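Local coordinates for protein phosphoserine aminotransferase SerC (Cytophaga hutchinsonii ATCC 33406, PDB 3FFR) that probably transfers the amino group between phosphoserine and 2-oxoglutarate with the help of pyridoxal phosphate, as a class-V aminotransferase of the serine biosynthesis pathway, at residues N51-L56 and Y62-L67. Sequence-based numbering, arbitrary orientation.
Sequences NLKTLL and YEVLFL. With P33 (3,6,9,12,15,18-hexaoxaicosane-1,20-diol), chain K.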
loop_
_atom_site.group_PDB
_atom_site.type_symbol
_atom_site.label_atom_id
_atom_site.label_comp_id
_atom_site.label_asym_id
_atom_site.label_seq_id
_atom_site.Cartn_x
_atom_site.Cartn_y
_atom_site.Cartn_z
ATOM N N ASN A 51 0.039 18.459 -9.246
ATOM C CA ASN A 51 1.466 18.614 -9.630
ATOM C C ASN A 51 1.854 17.588 -10.680
ATOM O O ASN A 51 2.633 17.871 -11.566
ATOM C CB ASN A 51 2.432 18.524 -8.444
ATOM C CG ASN A 51 2.434 19.783 -7.577
ATOM O OD1 ASN A 51 1.765 20.790 -7.901
ATOM N ND2 ASN A 51 3.180 19.730 -6.446
ATOM N N LEU A 52 1.291 16.383 -10.582
ATOM C CA LEU A 52 1.575 15.353 -11.586
ATOM C C LEU A 52 0.979 15.777 -12.930
ATOM O O LEU A 52 1.593 15.578 -13.984
ATOM C CB LEU A 52 1.056 13.974 -11.179
ATOM C CG LEU A 52 1.877 13.251 -10.113
ATOM C CD1 LEU A 52 1.079 12.046 -9.551
ATOM C CD2 LEU A 52 3.235 12.783 -10.692
ATOM N N LYS A 53 -0.221 16.335 -12.882
ATOM C CA LYS A 53 -0.883 16.747 -14.145
ATOM C C LYS A 53 -0.063 17.848 -14.807
ATOM O O LYS A 53 0.064 17.923 -16.032
ATOM C CB LYS A 53 -2.318 17.193 -13.902
ATOM C CG LYS A 53 -3.220 16.054 -13.474
ATOM C CD LYS A 53 -4.612 16.489 -12.996
ATOM C CE LYS A 53 -5.411 15.300 -12.535
ATOM N NZ LYS A 53 -6.797 15.634 -12.068
ATOM N N THR A 54 0.503 18.707 -13.979
ATOM C CA THR A 54 1.294 19.828 -14.521
ATOM C C THR A 54 2.640 19.306 -15.065
ATOM O O THR A 54 3.052 19.567 -16.220
ATOM C CB THR A 54 1.527 20.901 -13.444
ATOM O OG1 THR A 54 0.266 21.386 -12.971
ATOM C CG2 THR A 54 2.331 22.066 -14.007
ATOM N N LEU A 55 3.299 18.516 -14.240
ATOM C CA LEU A 55 4.644 18.024 -14.602
ATOM C C LEU A 55 4.632 17.176 -15.857
ATOM O O LEU A 55 5.561 17.221 -16.674
ATOM C CB LEU A 55 5.225 17.198 -13.465
ATOM C CG LEU A 55 6.657 16.687 -13.647
ATOM C CD1 LEU A 55 7.598 17.860 -13.534
ATOM C CD2 LEU A 55 6.971 15.584 -12.583
ATOM N N LEU A 56 3.589 16.363 -15.960
ATOM C CA LEU A 56 3.447 15.411 -17.064
ATOM C C LEU A 56 2.613 15.953 -18.213
ATOM O O LEU A 56 2.403 15.298 -19.225
ATOM C CB LEU A 56 2.886 14.087 -16.559
ATOM C CG LEU A 56 3.790 13.373 -15.540
ATOM C CD1 LEU A 56 3.102 12.046 -15.050
ATOM C CD2 LEU A 56 5.216 13.132 -16.100
ATOM N N TYR A 62 -7.687 12.906 -18.992
ATOM C CA TYR A 62 -6.947 12.004 -18.095
ATOM C C TYR A 62 -7.183 12.301 -16.618
ATOM O O TYR A 62 -7.352 13.452 -16.206
ATOM C CB TYR A 62 -5.439 12.085 -18.347
ATOM C CG TYR A 62 -4.952 11.244 -19.503
ATOM C CD1 TYR A 62 -5.097 11.665 -20.822
ATOM C CD2 TYR A 62 -4.335 10.023 -19.281
ATOM C CE1 TYR A 62 -4.620 10.871 -21.877
ATOM C CE2 TYR A 62 -3.840 9.249 -20.315
ATOM C CZ TYR A 62 -3.997 9.651 -21.595
ATOM O OH TYR A 62 -3.480 8.854 -22.598
ATOM N N GLU A 63 -7.117 11.235 -15.833
ATOM C CA GLU A 63 -7.189 11.312 -14.368
ATOM C C GLU A 63 -5.988 10.593 -13.735
ATOM O O GLU A 63 -5.310 9.787 -14.371
ATOM C CB GLU A 63 -8.490 10.724 -13.854
ATOM C CG GLU A 63 -8.629 10.983 -12.374
ATOM C CD GLU A 63 -8.623 12.465 -12.053
ATOM O OE1 GLU A 63 -9.690 13.080 -12.323
ATOM O OE2 GLU A 63 -7.584 12.986 -11.540
ATOM N N VAL A 64 -5.735 10.943 -12.484
ATOM C CA VAL A 64 -4.649 10.377 -11.715
ATOM C C VAL A 64 -5.278 9.617 -10.563
ATOM O O VAL A 64 -6.082 10.193 -9.832
ATOM C CB VAL A 64 -3.743 11.494 -11.121
ATOM C CG1 VAL A 64 -2.754 10.924 -10.085
ATOM C CG2 VAL A 64 -2.982 12.246 -12.188
ATOM N N LEU A 65 -4.907 8.346 -10.403
ATOM C CA LEU A 65 -5.378 7.502 -9.302
ATOM C C LEU A 65 -4.210 6.940 -8.502
ATOM O O LEU A 65 -3.173 6.569 -9.047
ATOM C CB LEU A 65 -6.257 6.322 -9.779
ATOM C CG LEU A 65 -7.476 6.735 -10.619
ATOM C CD1 LEU A 65 -8.208 5.436 -11.062
ATOM C CD2 LEU A 65 -8.430 7.699 -9.846
ATOM N N PHE A 66 -4.407 6.914 -7.191
ATOM C CA PHE A 66 -3.418 6.365 -6.277
ATOM C C PHE A 66 -3.773 4.969 -5.745
ATOM O O PHE A 66 -4.886 4.718 -5.261
ATOM C CB PHE A 66 -3.182 7.281 -5.085
ATOM C CG PHE A 66 -2.683 8.652 -5.454
ATOM C CD1 PHE A 66 -1.489 8.830 -6.148
ATOM C CD2 PHE A 66 -3.416 9.765 -5.129
ATOM C CE1 PHE A 66 -1.036 10.102 -6.479
ATOM C CE2 PHE A 66 -2.963 11.043 -5.459
ATOM C CZ PHE A 66 -1.789 11.207 -6.144
ATOM N N LEU A 67 -2.789 4.083 -5.877
ATOM C CA LEU A 67 -2.863 2.681 -5.427
ATOM C C LEU A 67 -1.630 2.333 -4.583
ATOM O O LEU A 67 -0.812 3.206 -4.255
ATOM C CB LEU A 67 -3.070 1.699 -6.574
ATOM C CG LEU A 67 -4.324 1.955 -7.434
ATOM C CD1 LEU A 67 -4.140 3.061 -8.468
ATOM C CD2 LEU A 67 -4.812 0.630 -8.126
HETATM O O4 P33 K . -11.758 11.501 -18.234
HETATM C C3 P33 K . -11.949 11.986 -16.899
HETATM C C2 P33 K . -11.098 13.205 -16.546
HETATM O O1 P33 K . -11.100 13.338 -15.101
HETATM O O HOH W 1 -7.926 15.698 -14.682
#
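Lys53 and Leu52, in the last turn of helix 39-55, pack against Glu63, Val64 and Phe66 of strand 62-67, an outermost strand of the seven-stranded mixed sheet of this PLP-dependent aminotransferase fold. A short connection reverses the chain, and the helix and strand segments run at 133° to each other, their axes 9.4 Å apart at closest approach. On the buried side, Leu52 CD1 lies 4.0 Å from Val64 CG1, the two side chains crossing at about a right angle, and the same methyl approaches Phe66 CE1 obliquely at 4.2 Å. Leu252 of helix 246-262 also touches Leu52, while Tyr45 meets the Phe66 ring edge-to-face.

Lys53 stretches fully extended beyond CG across Val64, its CE 3.9 Å from Val64 CG2, and ends in a salt bridge of 2.8 Å from NZ to Glu63 OE2. The Glu63 side chain starts away from the helix, but a bend at chi2 (60°) folds the carboxylate back over its own strand. OE2 thereby takes NZ on its syn side and, on its anti side, the backbone N of Val64 at 2.9 Å, both from the same face of the carboxylate. A water joins Lys53 NZ to Tyr62 O, and a bound polyether gives Glu63 OE1 a weak hydrogen bond. A glutamine in place of Glu63 would probably leave the Lys53 ammonium without its countercharge. With two donors gripping OE2, the carboxylate is held in its folded-back pose, and their positive polarity probably favours its ionised form.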